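Putative cytoplasmic protein (PDB 2Q02) is of unknown function but binds zinc in a xylose isomerase-like TIM barrel and may act as an isomerase. Local coordinates at residues Gly194-Ser199 / Gly240-Glu245; Leu169-His174 / Tyr227-Arg232; Thr7-Asn12 / Leu31-Val36; Ala99-Leu104 / Gln135-Pro140. All blocks are in the same frame, centred on the assembly; numbering follows the deposited sequence.

Interaction 1. Residues Gly194-Ser199 / Gly240-Glu245; sequences GLVHLS and GIYAFE. With ZN (zinc ion), chain E.
Strands 193-198 and 242-244 of the TIM barrel meet here, and their carboxy-terminal ends bring His197 and Glu245 to the zinc ion. The two strands run the same way, their axes 4.7 Å apart at closest and inclined by 33°. His197 ND1 binds zinc at 2.1 Å and Glu245 OE1 binds it at 2.1 Å; Asp170 and Glu139 supply the other two protein ligands. His197 ND1 and Glu245 OE1 lie 2.7 Å apart, a closeness imposed by the shared metal and not by a hydrogen bond. Imidazole and carboxylate planes are turned 63° against each other, with Glu245 CB over one face of the ring, toward its rim. A second shell holds these ligands: Glu37 accepts from His197 NE2, and Arg39 pairs with Glu245 OE2.

Four backbone hydrogen bonds alternate along the strands, carried by Val196 N, Ala243 N, Leu198 N and Glu245 N. The last ends on Leu198 O at 2.7 Å and is almost straight (174°), which ties the backbone of the metal-binding Glu245 to the neighbouring strand. Ala243 shares the His197 side of the sheet. On the other side, facing helix 226-235, Val196 lies alongside the Tyr242 ring, pointing the same way. Leu198 also packs on this side, its CD1 meeting Tyr242 CB at 3.8 Å and Phe244 CE1 at 3.9 Å.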
loop_
_atom_site.group_PDB
_atom_site.type_symbol
_atom_site.label_atom_id
_atom_site.label_comp_id
_atom_site.label_asym_id
_atom_site.label_seq_id
_atom_site.Cartn_x
_atom_site.Cartn_y
_atom_site.Cartn_z
ATOM N N GLY A 194 9.618 2.269 1.540
ATOM C CA GLY A 194 9.168 3.352 0.654
ATOM C C GLY A 194 7.787 3.907 0.955
ATOM O O GLY A 194 7.445 5.014 0.526
ATOM N N LEU A 195 6.981 3.115 1.656
ATOM C CA LEU A 195 5.635 3.523 2.020
ATOM C C LEU A 195 5.128 2.652 3.144
ATOM O O LEU A 195 5.605 1.532 3.322
ATOM C CB LEU A 195 4.738 3.384 0.817
ATOM C CG LEU A 195 3.269 3.731 0.934
ATOM C CD1 LEU A 195 3.125 5.175 1.208
ATOM C CD2 LEU A 195 2.555 3.360 -0.374
ATOM N N VAL A 196 4.176 3.177 3.911
ATOM C CA VAL A 196 3.519 2.395 4.962
ATOM C C VAL A 196 2.008 2.429 4.757
ATOM O O VAL A 196 1.446 3.492 4.472
ATOM C CB VAL A 196 3.880 2.891 6.389
ATOM C CG1 VAL A 196 3.138 2.106 7.432
ATOM C CG2 VAL A 196 5.401 2.793 6.621
ATOM N N HIS A 197 1.386 1.249 4.862
ATOM C CA HIS A 197 -0.051 1.075 4.744
ATOM C C HIS A 197 -0.621 0.786 6.140
ATOM O O HIS A 197 -0.190 -0.167 6.816
ATOM C CB HIS A 197 -0.411 -0.092 3.813
ATOM C CG HIS A 197 -0.435 0.256 2.355
ATOM N ND1 HIS A 197 -0.685 -0.681 1.383
ATOM C CD2 HIS A 197 -0.223 1.423 1.703
ATOM C CE1 HIS A 197 -0.640 -0.108 0.193
ATOM N NE2 HIS A 197 -0.358 1.169 0.358
ATOM N N LEU A 198 -1.585 1.614 6.555
ATOM C CA LEU A 198 -2.197 1.539 7.863
ATOM C C LEU A 198 -3.659 1.135 7.680
ATOM O O LEU A 198 -4.328 1.499 6.689
ATOM C CB LEU A 198 -2.128 2.886 8.597
ATOM C CG LEU A 198 -0.784 3.590 8.843
ATOM C CD1 LEU A 198 -1.002 4.995 9.461
ATOM C CD2 LEU A 198 0.111 2.750 9.721
ATOM N N SER A 199 -4.117 0.336 8.639
ATOM C CA SER A 199 -5.508 -0.048 8.773
ATOM C C SER A 199 -5.595 -0.735 10.114
ATOM O O SER A 199 -4.580 -1.220 10.636
ATOM C CB SER A 199 -5.982 -0.972 7.646
ATOM O OG SER A 199 -5.706 -2.322 7.912
ATOM N N GLY A 240 8.693 8.997 5.936
ATOM C CA GLY A 240 7.968 8.710 4.704
ATOM C C GLY A 240 6.471 8.805 4.872
ATOM O O GLY A 240 5.992 9.321 5.851
ATOM N N ILE A 241 5.734 8.285 3.910
ATOM C CA ILE A 241 4.291 8.480 3.840
ATOM C C ILE A 241 3.526 7.365 4.584
ATOM O O ILE A 241 3.880 6.170 4.515
ATOM C CB ILE A 241 3.826 8.547 2.356
ATOM C CG1 ILE A 241 4.467 9.767 1.659
ATOM C CG2 ILE A 241 2.306 8.597 2.259
ATOM C CD1 ILE A 241 4.314 9.799 0.142
ATOM N N TYR A 242 2.492 7.779 5.312
ATOM C CA TYR A 242 1.524 6.874 5.883
ATOM C C TYR A 242 0.246 7.001 5.055
ATOM O O TYR A 242 -0.325 8.091 4.915
ATOM C CB TYR A 242 1.251 7.248 7.341
ATOM C CG TYR A 242 2.426 7.027 8.283
ATOM C CD1 TYR A 242 2.786 5.739 8.680
ATOM C CD2 TYR A 242 3.163 8.112 8.799
ATOM C CE1 TYR A 242 3.840 5.521 9.534
ATOM C CE2 TYR A 242 4.234 7.903 9.676
ATOM C CZ TYR A 242 4.561 6.594 10.026
ATOM O OH TYR A 242 5.597 6.335 10.884
ATOM N N ALA A 243 -0.190 5.870 4.512
ATOM C CA ALA A 243 -1.374 5.779 3.657
ATOM C C ALA A 243 -2.354 4.856 4.317
ATOM O O ALA A 243 -1.975 3.766 4.719
ATOM C CB ALA A 243 -1.008 5.225 2.278
ATOM N N PHE A 244 -3.612 5.294 4.401
ATOM C CA PHE A 244 -4.688 4.530 5.013
ATOM C C PHE A 244 -5.308 3.606 3.964
ATOM O O PHE A 244 -5.732 4.080 2.906
ATOM C CB PHE A 244 -5.741 5.474 5.620
ATOM C CG PHE A 244 -5.264 6.181 6.863
ATOM C CD1 PHE A 244 -5.131 5.492 8.062
ATOM C CD2 PHE A 244 -4.926 7.533 6.832
ATOM C CE1 PHE A 244 -4.672 6.137 9.213
ATOM C CE2 PHE A 244 -4.486 8.201 7.994
ATOM C CZ PHE A 244 -4.351 7.499 9.179
ATOM N N GLU A 245 -5.322 2.295 4.254
ATOM C CA GLU A 245 -5.760 1.261 3.296
ATOM C C GLU A 245 -6.681 0.207 3.962
ATOM O O GLU A 245 -6.292 -0.931 4.182
ATOM C CB GLU A 245 -4.549 0.593 2.598
ATOM C CG GLU A 245 -4.934 -0.392 1.465
ATOM C CD GLU A 245 -3.800 -1.327 1.037
ATOM O OE1 GLU A 245 -3.056 -1.830 1.904
ATOM O OE2 GLU A 245 -3.654 -1.595 -0.173
HETATM ZN ZN ZN E . -1.137 -2.751 1.723
HETATM O O HOH W 1 7.156 7.612 1.676
#

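Interaction 2. Residues Leu169-His174 / Tyr227-Arg232; sequences LDTFHH and YQQVQR. With ZN (zinc ion), chain E.
With CG anti to its carbonyl carbon (chi1 -77°) and an extended chain beyond, Gln229 reaches from helix 226-235 to Thr171 and His174, while His174 sends its ring to meet it with CG anti to the backbone N (chi1 176°). The two side chains run antiparallel past one another, ring and amide planes inclined to each other. Gln229 NE2 donates to Thr171 O at 3.2 Å along a nearly straight N-H...O line (174°), and that oxygen lies almost in the plane of the Gln229 amide. The amide oxygen faces the other way: Gln229 OE1 is 3.3 Å from His174 CD2 and 3.5 Å from Thr171 CG2. Farther along the helix, Arg232 brings the edge of its guanidinium to the His174 ring, Arg232 NH2 standing 3.3 Å from His174 NE2. Glu181 serves both, in a salt bridge with Arg232 and a weak hydrogen bond with His174.

The contact lies where strand 166-170 of the barrel gives way to a short helix, next to the metal site. Asp170, the N-cap of that helix, binds zinc through OD2 at 2.0 Å, and its OD1 accepts a weak capping bond from Phe172 N at 3.1 Å. Because Gln229 NE2 also donates to Met224 O, the amide is gripped by two carbonyl oxygens; a flipped amide would set OE1 against both, so the modelled orientation is probably the right one.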
loop_
_atom_site.group_PDB
_atom_site.type_symbol
_atom_site.label_atom_id
_atom_site.label_comp_id
_atom_site.label_asym_id
_atom_site.label_seq_id
_atom_site.Cartn_x
_atom_site.Cartn_y
_atom_site.Cartn_z
ATOM N N LEU A 169 5.673 -1.375 3.732
ATOM C CA LEU A 169 5.359 -1.960 5.011
ATOM C C LEU A 169 3.860 -1.752 5.297
ATOM O O LEU A 169 3.382 -0.632 5.457
ATOM C CB LEU A 169 6.244 -1.330 6.096
ATOM C CG LEU A 169 6.436 -2.080 7.417
ATOM C CD1 LEU A 169 7.364 -1.250 8.281
ATOM C CD2 LEU A 169 5.125 -2.363 8.159
ATOM N N ASP A 170 3.129 -2.841 5.363
ATOM C CA ASP A 170 1.716 -2.798 5.662
ATOM C C ASP A 170 1.475 -3.356 7.089
ATOM O O ASP A 170 1.825 -4.507 7.381
ATOM C CB ASP A 170 1.028 -3.620 4.596
ATOM C CG ASP A 170 -0.441 -3.528 4.659
ATOM O OD1 ASP A 170 -0.983 -3.765 5.752
ATOM O OD2 ASP A 170 -1.043 -3.236 3.610
ATOM N N THR A 171 0.917 -2.540 7.988
ATOM C CA THR A 171 0.823 -2.924 9.408
ATOM C C THR A 171 0.016 -4.212 9.635
ATOM O O THR A 171 0.302 -4.958 10.565
ATOM C CB THR A 171 0.197 -1.838 10.273
ATOM O OG1 THR A 171 -1.096 -1.511 9.748
ATOM C CG2 THR A 171 1.094 -0.597 10.328
ATOM N N PHE A 172 -0.979 -4.462 8.793
ATOM C CA PHE A 172 -1.730 -5.708 8.836
ATOM C C PHE A 172 -0.843 -6.899 8.490
ATOM O O PHE A 172 -0.885 -7.951 9.162
ATOM C CB PHE A 172 -2.902 -5.649 7.860
ATOM C CG PHE A 172 -3.606 -6.965 7.653
ATOM C CD1 PHE A 172 -3.202 -7.837 6.652
ATOM C CD2 PHE A 172 -4.716 -7.307 8.429
ATOM C CE1 PHE A 172 -3.893 -9.053 6.444
ATOM C CE2 PHE A 172 -5.410 -8.505 8.221
ATOM C CZ PHE A 172 -5.005 -9.374 7.227
ATOM N N HIS A 173 -0.064 -6.740 7.426
ATOM C CA HIS A 173 0.789 -7.835 6.967
ATOM C C HIS A 173 1.940 -8.094 7.936
ATOM O O HIS A 173 2.314 -9.249 8.141
ATOM C CB HIS A 173 1.226 -7.650 5.510
ATOM C CG HIS A 173 0.083 -7.755 4.551
ATOM N ND1 HIS A 173 -0.650 -8.915 4.397
ATOM C CD2 HIS A 173 -0.487 -6.837 3.734
ATOM C CE1 HIS A 173 -1.609 -8.711 3.506
ATOM N NE2 HIS A 173 -1.527 -7.463 3.084
ATOM N N HIS A 174 2.456 -7.039 8.558
ATOM C CA HIS A 174 3.391 -7.189 9.667
ATOM C C HIS A 174 2.752 -7.977 10.827
ATOM O O HIS A 174 3.369 -8.877 11.426
ATOM C CB HIS A 174 3.845 -5.805 10.173
ATOM C CG HIS A 174 4.740 -5.846 11.380
ATOM N ND1 HIS A 174 6.117 -5.872 11.292
ATOM C CD2 HIS A 174 4.450 -5.846 12.706
ATOM C CE1 HIS A 174 6.633 -5.911 12.507
ATOM N NE2 HIS A 174 5.644 -5.898 13.384
ATOM N N TYR A 227 -0.597 2.171 16.498
ATOM C CA TYR A 227 -0.004 3.320 17.193
ATOM C C TYR A 227 1.428 3.001 17.528
ATOM O O TYR A 227 2.313 3.818 17.286
ATOM C CB TYR A 227 -0.762 3.684 18.491
ATOM C CG TYR A 227 -0.296 4.996 19.159
ATOM C CD1 TYR A 227 -0.823 6.226 18.770
ATOM C CD2 TYR A 227 0.675 4.997 20.175
ATOM C CE1 TYR A 227 -0.404 7.431 19.373
ATOM C CE2 TYR A 227 1.105 6.194 20.781
ATOM C CZ TYR A 227 0.564 7.416 20.373
ATOM O OH TYR A 227 0.979 8.623 20.951
ATOM N N GLN A 228 1.645 1.800 18.061
ATOM C CA GLN A 228 2.979 1.370 18.474
ATOM C C GLN A 228 3.881 1.031 17.297
ATOM O O GLN A 228 5.082 1.294 17.349
ATOM C CB GLN A 228 2.904 0.183 19.433
ATOM C CG GLN A 228 2.311 0.522 20.800
ATOM C CD GLN A 228 0.837 0.146 20.953
ATOM O OE1 GLN A 228 0.070 0.091 19.984
ATOM N NE2 GLN A 228 0.440 -0.118 22.192
ATOM N N GLN A 229 3.320 0.468 16.236
ATOM C CA GLN A 229 4.116 0.210 15.024
ATOM C C GLN A 229 4.565 1.526 14.397
ATOM O O GLN A 229 5.679 1.618 13.914
ATOM C CB GLN A 229 3.351 -0.605 13.983
ATOM C CG GLN A 229 3.235 -2.088 14.272
ATOM C CD GLN A 229 2.732 -2.847 13.039
ATOM O OE1 GLN A 229 3.351 -2.776 11.967
ATOM N NE2 GLN A 229 1.603 -3.551 13.176
ATOM N N VAL A 230 3.688 2.528 14.409
ATOM C CA VAL A 230 3.975 3.837 13.832
ATOM C C VAL A 230 4.962 4.587 14.695
ATOM O O VAL A 230 5.829 5.273 14.163
ATOM C CB VAL A 230 2.701 4.717 13.692
ATOM C CG1 VAL A 230 3.076 6.192 13.427
ATOM C CG2 VAL A 230 1.792 4.202 12.587
ATOM N N GLN A 231 4.794 4.476 16.020
ATOM C CA GLN A 231 5.670 5.138 16.993
ATOM C C GLN A 231 7.094 4.608 16.874
ATOM O O GLN A 231 8.071 5.359 17.001
ATOM C CB GLN A 231 5.137 4.975 18.424
ATOM C CG GLN A 231 5.812 5.892 19.452
ATOM N N ARG A 232 7.215 3.316 16.599
ATOM C CA ARG A 232 8.523 2.727 16.416
ATOM C C ARG A 232 9.215 3.282 15.166
ATOM O O ARG A 232 10.404 3.658 15.214
ATOM C CB ARG A 232 8.401 1.216 16.321
ATOM C CG ARG A 232 9.734 0.546 16.092
ATOM C CD ARG A 232 9.643 -0.941 16.318
ATOM N NE ARG A 232 8.650 -1.616 15.456
ATOM C CZ ARG A 232 8.275 -2.882 15.639
ATOM N NH1 ARG A 232 8.814 -3.587 16.644
ATOM N NH2 ARG A 232 7.369 -3.447 14.841
HETATM ZN ZN ZN E . -1.137 -2.751 1.723
#

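Interaction 3. Residues Thr7-Asn12 / Leu31-Val36; sequences TRFCIN and LEFNKV
Cys10-Ile11 and Lys35-Val36 pair as parallel strand ends, the touching parts running 46° apart and the single beta bridge pairing Ile11 with Val36, CA to CA 4.7 Å. Ile11 N donates to Lys35 O at 3.0 Å; the bond is straight at the hydrogen (169°), but the donor stands above the carbonyl plane. Before the bridge the chains diverge, and a water spans the gap, 2.6 Å from Phe9 O, to which it probably donates, and accepts from Asn34 N at 2.7 Å.

The Lys35 chain runs back along strand 9-12 past Phe9 O, then bends at its last torsion (chi4 59°) to bring its ammonium up to two neighbouring oxygens. NZ donates to Thr7 O at 3.1 Å and to Asn34 OD1 at 2.9 Å. These two acceptors lie close together, and the shared positive charge probably offsets their repulsion. Cys10 packs its SG against the backbone of Val36. The Phe33 ring covers the other side of strand 9-12: its CE1 touches Phe9 CB at 3.8 Å, and Ile11 crosses it at about a right angle, Ile11 CD1 lying 4.2 Å from Phe33 CD2. Ile263 of helix 256-271 also packs on Ile11 and Phe33.

Helix 21-30 links the two strands and ends in a Schellman motif at Glu32, which turns the chain into Phe33. Strand, helix and parallel strand form the first beta-alpha-beta crossover of the TIM barrel.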
loop_
_atom_site.group_PDB
_atom_site.type_symbol
_atom_site.label_atom_id
_atom_site.label_comp_id
_atom_site.label_asym_id
_atom_site.label_seq_id
_atom_site.Cartn_x
_atom_site.Cartn_y
_atom_site.Cartn_z
ATOM N N THR A 7 0.746 16.663 5.879
ATOM C CA THR A 7 1.296 16.440 4.525
ATOM C C THR A 7 1.671 14.987 4.210
ATOM O O THR A 7 1.546 14.546 3.059
ATOM C CB THR A 7 2.635 17.311 4.410
ATOM O OG1 THR A 7 2.290 18.683 4.239
ATOM C CG2 THR A 7 3.621 16.886 3.270
ATOM N N ARG A 8 2.207 14.294 5.224
ATOM C CA ARG A 8 2.718 12.925 5.090
ATOM C C ARG A 8 1.629 11.860 5.018
ATOM O O ARG A 8 1.952 10.695 4.838
ATOM C CB ARG A 8 3.638 12.552 6.268
ATOM C CG ARG A 8 4.944 13.310 6.309
ATOM C CD ARG A 8 5.720 13.012 7.588
ATOM N NE ARG A 8 6.081 11.601 7.673
ATOM C CZ ARG A 8 6.583 11.004 8.758
ATOM N NH1 ARG A 8 6.804 11.678 9.871
ATOM N NH2 ARG A 8 6.847 9.704 8.739
ATOM N N PHE A 9 0.362 12.225 5.194
ATOM C CA PHE A 9 -0.718 11.232 5.115
ATOM C C PHE A 9 -1.252 11.101 3.696
ATOM O O PHE A 9 -1.307 12.074 2.942
ATOM C CB PHE A 9 -1.839 11.536 6.121
ATOM C CG PHE A 9 -1.456 11.254 7.549
ATOM C CD1 PHE A 9 -1.194 9.948 7.966
ATOM C CD2 PHE A 9 -1.364 12.285 8.481
ATOM C CE1 PHE A 9 -0.817 9.659 9.271
ATOM C CE2 PHE A 9 -1.000 12.005 9.823
ATOM C CZ PHE A 9 -0.722 10.681 10.210
ATOM N N CYS A 10 -1.633 9.872 3.335
ATOM C CA CYS A 10 -2.115 9.537 1.973
ATOM C C CYS A 10 -3.399 8.736 2.096
ATOM O O CYS A 10 -3.537 7.889 2.975
ATOM C CB CYS A 10 -1.055 8.695 1.234
ATOM S SG CYS A 10 -1.449 8.149 -0.459
ATOM N N ILE A 11 -4.360 9.010 1.233
ATOM C CA ILE A 11 -5.597 8.265 1.281
ATOM C C ILE A 11 -5.630 7.285 0.117
ATOM O O ILE A 11 -5.644 7.679 -1.057
ATOM C CB ILE A 11 -6.835 9.181 1.262
ATOM C CG1 ILE A 11 -6.664 10.373 2.233
ATOM C CG2 ILE A 11 -8.101 8.366 1.575
ATOM C CD1 ILE A 11 -6.370 9.998 3.673
ATOM N N ASN A 12 -5.642 6.004 0.460
ATOM C CA ASN A 12 -5.805 4.954 -0.525
ATOM C C ASN A 12 -7.293 4.887 -0.973
ATOM O O ASN A 12 -8.224 4.972 -0.146
ATOM C CB ASN A 12 -5.305 3.618 0.055
ATOM C CG ASN A 12 -5.172 2.532 -0.994
ATOM O OD1 ASN A 12 -6.147 2.205 -1.667
ATOM N ND2 ASN A 12 -3.969 1.952 -1.122
ATOM N N LEU A 31 -10.525 17.456 3.043
ATOM C CA LEU A 31 -9.823 17.069 4.284
ATOM C C LEU A 31 -8.399 17.631 4.388
ATOM O O LEU A 31 -7.697 17.383 5.368
ATOM C CB LEU A 31 -9.751 15.550 4.379
ATOM C CG LEU A 31 -11.104 14.868 4.535
ATOM C CD1 LEU A 31 -10.955 13.357 4.465
ATOM C CD2 LEU A 31 -11.756 15.290 5.851
ATOM N N GLU A 32 -7.980 18.358 3.360
ATOM C CA GLU A 32 -6.672 19.013 3.298
ATOM C C GLU A 32 -5.485 18.055 3.311
ATOM O O GLU A 32 -4.464 18.355 3.927
ATOM C CB GLU A 32 -6.518 20.063 4.399
ATOM C CG GLU A 32 -7.156 21.396 4.059
ATOM C CD GLU A 32 -7.101 22.366 5.212
ATOM O OE1 GLU A 32 -7.721 22.072 6.257
ATOM O OE2 GLU A 32 -6.444 23.419 5.072
ATOM N N PHE A 33 -5.629 16.901 2.655
ATOM C CA PHE A 33 -4.487 16.036 2.336
ATOM C C PHE A 33 -4.143 16.235 0.874
ATOM O O PHE A 33 -4.948 16.738 0.111
ATOM C CB PHE A 33 -4.790 14.564 2.641
ATOM C CG PHE A 33 -5.145 14.335 4.070
ATOM C CD1 PHE A 33 -4.171 14.454 5.059
ATOM C CD2 PHE A 33 -6.464 14.089 4.446
ATOM C CE1 PHE A 33 -4.500 14.286 6.394
ATOM C CE2 PHE A 33 -6.800 13.922 5.780
ATOM C CZ PHE A 33 -5.818 14.021 6.753
ATOM N N ASN A 34 -2.938 15.846 0.494
ATOM C CA ASN A 34 -2.441 16.092 -0.859
ATOM C C ASN A 34 -1.854 14.833 -1.519
ATOM O O ASN A 34 -1.113 14.924 -2.485
ATOM C CB ASN A 34 -1.390 17.209 -0.831
ATOM C CG ASN A 34 -0.161 16.857 0.032
ATOM O OD1 ASN A 34 0.095 15.693 0.371
ATOM N ND2 ASN A 34 0.599 17.879 0.389
ATOM N N LYS A 35 -2.225 13.667 -1.001
ATOM C CA LYS A 35 -1.728 12.387 -1.494
ATOM C C LYS A 35 -2.827 11.349 -1.574
ATOM O O LYS A 35 -3.644 11.243 -0.664
ATOM C CB LYS A 35 -0.601 11.865 -0.592
ATOM C CG LYS A 35 0.671 12.727 -0.670
ATOM C CD LYS A 35 1.749 12.348 0.352
ATOM C CE LYS A 35 3.026 13.105 0.080
ATOM N NZ LYS A 35 2.686 14.514 0.176
ATOM N N VAL A 36 -2.841 10.598 -2.674
ATOM C CA VAL A 36 -3.726 9.433 -2.832
ATOM C C VAL A 36 -3.016 8.274 -3.491
ATOM O O VAL A 36 -1.922 8.421 -4.007
ATOM C CB VAL A 36 -4.974 9.722 -3.724
ATOM C CG1 VAL A 36 -5.868 10.747 -3.073
ATOM C CG2 VAL A 36 -4.549 10.186 -5.133
HETATM O O HOH W 2 -1.574 14.609 2.529
#

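Interaction 4. Residues Ala99-Leu104 / Gln135-Pro140; sequences ARALVL and QGLVEP. With ZN (zinc ion), chain E.
Glu139, just past the end of TIM-barrel strand 135-138, binds zinc through OE2 at 2.1 Å while its other oxygen, OE1, rests against Val103 CG1 at 3.7 Å on the neighbouring strand. The reach to the metal comes from an extended side chain with CG anti to the backbone N (chi1 177°). Asp170, His197 and Glu245 complete the protein ligands.

The next shell is backbone. Glu139 N donates to Leu104 O at 2.9 Å in an almost linear bond (177°), so the ligand's main chain is pinned where strand 101-104 stops. Behind it the parallel ladder continues through Leu104 N to Leu137 O, 2.7 Å, then through the amides of Leu137, Leu102 and Gln135, with Arg100 O the final acceptor. The strands run 28° apart, and every second residue turns to the same side. Ala101, Val103 and Leu137 share the side that carries Glu139, and Ala101 CB meets Leu137 CD1 at 4.0 Å; Asn71 and Leu168 from flanking strands also touch Val103. The opposite side brings Leu104 CD1 to Val138 CG2 at 4.3 Å, with Leu104 packed on helix 115-130, the helix of this beta-alpha-beta unit. At the start of the strands, Arg100 and Gln135 pass each other at a slant, the Gln135 OE1 oxygen lying 3.7 Å from the Arg100 CG methylene.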
loop_
_atom_site.group_PDB
_atom_site.type_symbol
_atom_site.label_atom_id
_atom_site.label_comp_id
_atom_site.label_asym_id
_atom_site.label_seq_id
_atom_site.Cartn_x
_atom_site.Cartn_y
_atom_site.Cartn_z
ATOM N N ALA A 99 1.420 8.679 -11.665
ATOM C CA ALA A 99 1.726 7.956 -10.440
ATOM C C ALA A 99 3.238 7.729 -10.310
ATOM O O ALA A 99 3.936 7.369 -11.270
ATOM C CB ALA A 99 0.993 6.646 -10.388
ATOM N N ARG A 100 3.729 7.940 -9.103
ATOM C CA ARG A 100 5.145 7.844 -8.793
ATOM C C ARG A 100 5.619 6.385 -8.759
ATOM O O ARG A 100 6.717 6.061 -9.202
ATOM C CB ARG A 100 5.359 8.462 -7.402
ATOM C CG ARG A 100 6.808 8.533 -6.942
ATOM C CD ARG A 100 6.955 9.568 -5.790
ATOM N NE ARG A 100 6.995 8.950 -4.454
ATOM C CZ ARG A 100 6.740 9.590 -3.315
ATOM N NH1 ARG A 100 6.389 10.874 -3.294
ATOM N NH2 ARG A 100 6.829 8.932 -2.178
ATOM N N ALA A 101 4.780 5.519 -8.207
ATOM C CA ALA A 101 5.178 4.159 -7.926
ATOM C C ALA A 101 4.071 3.170 -8.317
ATOM O O ALA A 101 2.872 3.535 -8.411
ATOM C CB ALA A 101 5.512 4.018 -6.427
ATOM N N LEU A 102 4.487 1.923 -8.552
ATOM C CA LEU A 102 3.550 0.820 -8.710
ATOM C C LEU A 102 3.915 -0.254 -7.684
ATOM O O LEU A 102 5.103 -0.587 -7.464
ATOM C CB LEU A 102 3.558 0.270 -10.138
ATOM C CG LEU A 102 2.827 -1.028 -10.502
ATOM C CD1 LEU A 102 1.333 -0.857 -10.398
ATOM C CD2 LEU A 102 3.194 -1.447 -11.893
ATOM N N VAL A 103 2.872 -0.787 -7.050
ATOM C CA VAL A 103 3.032 -1.776 -5.990
ATOM C C VAL A 103 3.093 -3.192 -6.542
ATOM O O VAL A 103 2.318 -3.562 -7.431
ATOM C CB VAL A 103 1.858 -1.694 -4.985
ATOM C CG1 VAL A 103 1.965 -2.800 -3.937
ATOM C CG2 VAL A 103 1.816 -0.341 -4.320
ATOM N N LEU A 104 3.988 -3.993 -5.970
ATOM C CA LEU A 104 4.206 -5.393 -6.381
ATOM C C LEU A 104 3.885 -6.357 -5.221
ATOM O O LEU A 104 4.401 -6.206 -4.100
ATOM C CB LEU A 104 5.660 -5.588 -6.804
ATOM C CG LEU A 104 6.128 -4.735 -7.985
ATOM C CD1 LEU A 104 7.634 -4.647 -8.034
ATOM C CD2 LEU A 104 5.620 -5.287 -9.310
ATOM N N GLN A 135 8.771 3.970 -9.945
ATOM C CA GLN A 135 9.378 3.307 -8.789
ATOM C C GLN A 135 8.605 2.064 -8.437
ATOM O O GLN A 135 7.397 1.977 -8.646
ATOM C CB GLN A 135 9.418 4.227 -7.565
ATOM C CG GLN A 135 10.373 5.434 -7.700
ATOM C CD GLN A 135 10.137 6.522 -6.652
ATOM O OE1 GLN A 135 9.428 6.324 -5.648
ATOM N NE2 GLN A 135 10.717 7.689 -6.890
ATOM N N GLY A 136 9.308 1.087 -7.901
ATOM C CA GLY A 136 8.678 -0.156 -7.474
ATOM C C GLY A 136 8.614 -0.281 -5.965
ATOM O O GLY A 136 9.580 0.017 -5.251
ATOM N N LEU A 137 7.457 -0.720 -5.485
ATOM C CA LEU A 137 7.266 -0.988 -4.075
ATOM C C LEU A 137 6.865 -2.468 -3.887
ATOM O O LEU A 137 5.785 -2.903 -4.337
ATOM C CB LEU A 137 6.191 -0.051 -3.499
ATOM C CG LEU A 137 6.566 1.408 -3.298
ATOM C CD1 LEU A 137 5.356 2.188 -2.856
ATOM C CD2 LEU A 137 7.712 1.523 -2.283
ATOM N N VAL A 138 7.756 -3.238 -3.253
ATOM C CA VAL A 138 7.493 -4.644 -2.956
ATOM C C VAL A 138 6.779 -4.745 -1.625
ATOM O O VAL A 138 7.322 -4.336 -0.592
ATOM C CB VAL A 138 8.795 -5.439 -2.878
ATOM C CG1 VAL A 138 8.534 -6.841 -2.395
ATOM C CG2 VAL A 138 9.511 -5.434 -4.254
ATOM N N GLU A 139 5.560 -5.270 -1.645
ATOM C CA GLU A 139 4.761 -5.410 -0.420
ATOM C C GLU A 139 4.663 -6.865 -0.004
ATOM O O GLU A 139 3.897 -7.621 -0.603
ATOM C CB GLU A 139 3.342 -4.908 -0.631
ATOM C CG GLU A 139 2.429 -5.098 0.584
ATOM C CD GLU A 139 1.180 -4.252 0.512
ATOM O OE1 GLU A 139 0.786 -3.881 -0.609
ATOM O OE2 GLU A 139 0.591 -3.965 1.578
ATOM N N PRO A 140 5.433 -7.272 1.010
ATOM C CA PRO A 140 5.213 -8.579 1.597
ATOM C C PRO A 140 3.790 -8.742 2.171
ATOM O O PRO A 140 3.219 -7.795 2.747
ATOM C CB PRO A 140 6.243 -8.652 2.736
ATOM C CG PRO A 140 7.224 -7.589 2.501
ATOM C CD PRO A 140 6.567 -6.556 1.625
HETATM ZN ZN ZN E . -1.137 -2.751 1.723
#

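Overall arrangement
The zinc ion joins interactions 1, 2 and 4, which bring His197 and Glu245, Asp170, and Glu139 to one metal from four strands of the closed barrel. Interactions 2 and 4 have centres about 18 Å apart, yet Asp170 OD2 and Glu139 OE2 lie 2.7 Å from each other at the ion, a crowding of like charges that the metal would offset. Backbone bonds between adjacent strands add to this: His197 N probably donates to Leu169 O at 2.8 Å between interactions 1 and 2. Interaction 3 lies away from the metal (Cys10 side chain about 11 Å from zinc) but closes the barrel against interaction 1, with Cys10 N probably bonded to Tyr242 O at 2.7 Å.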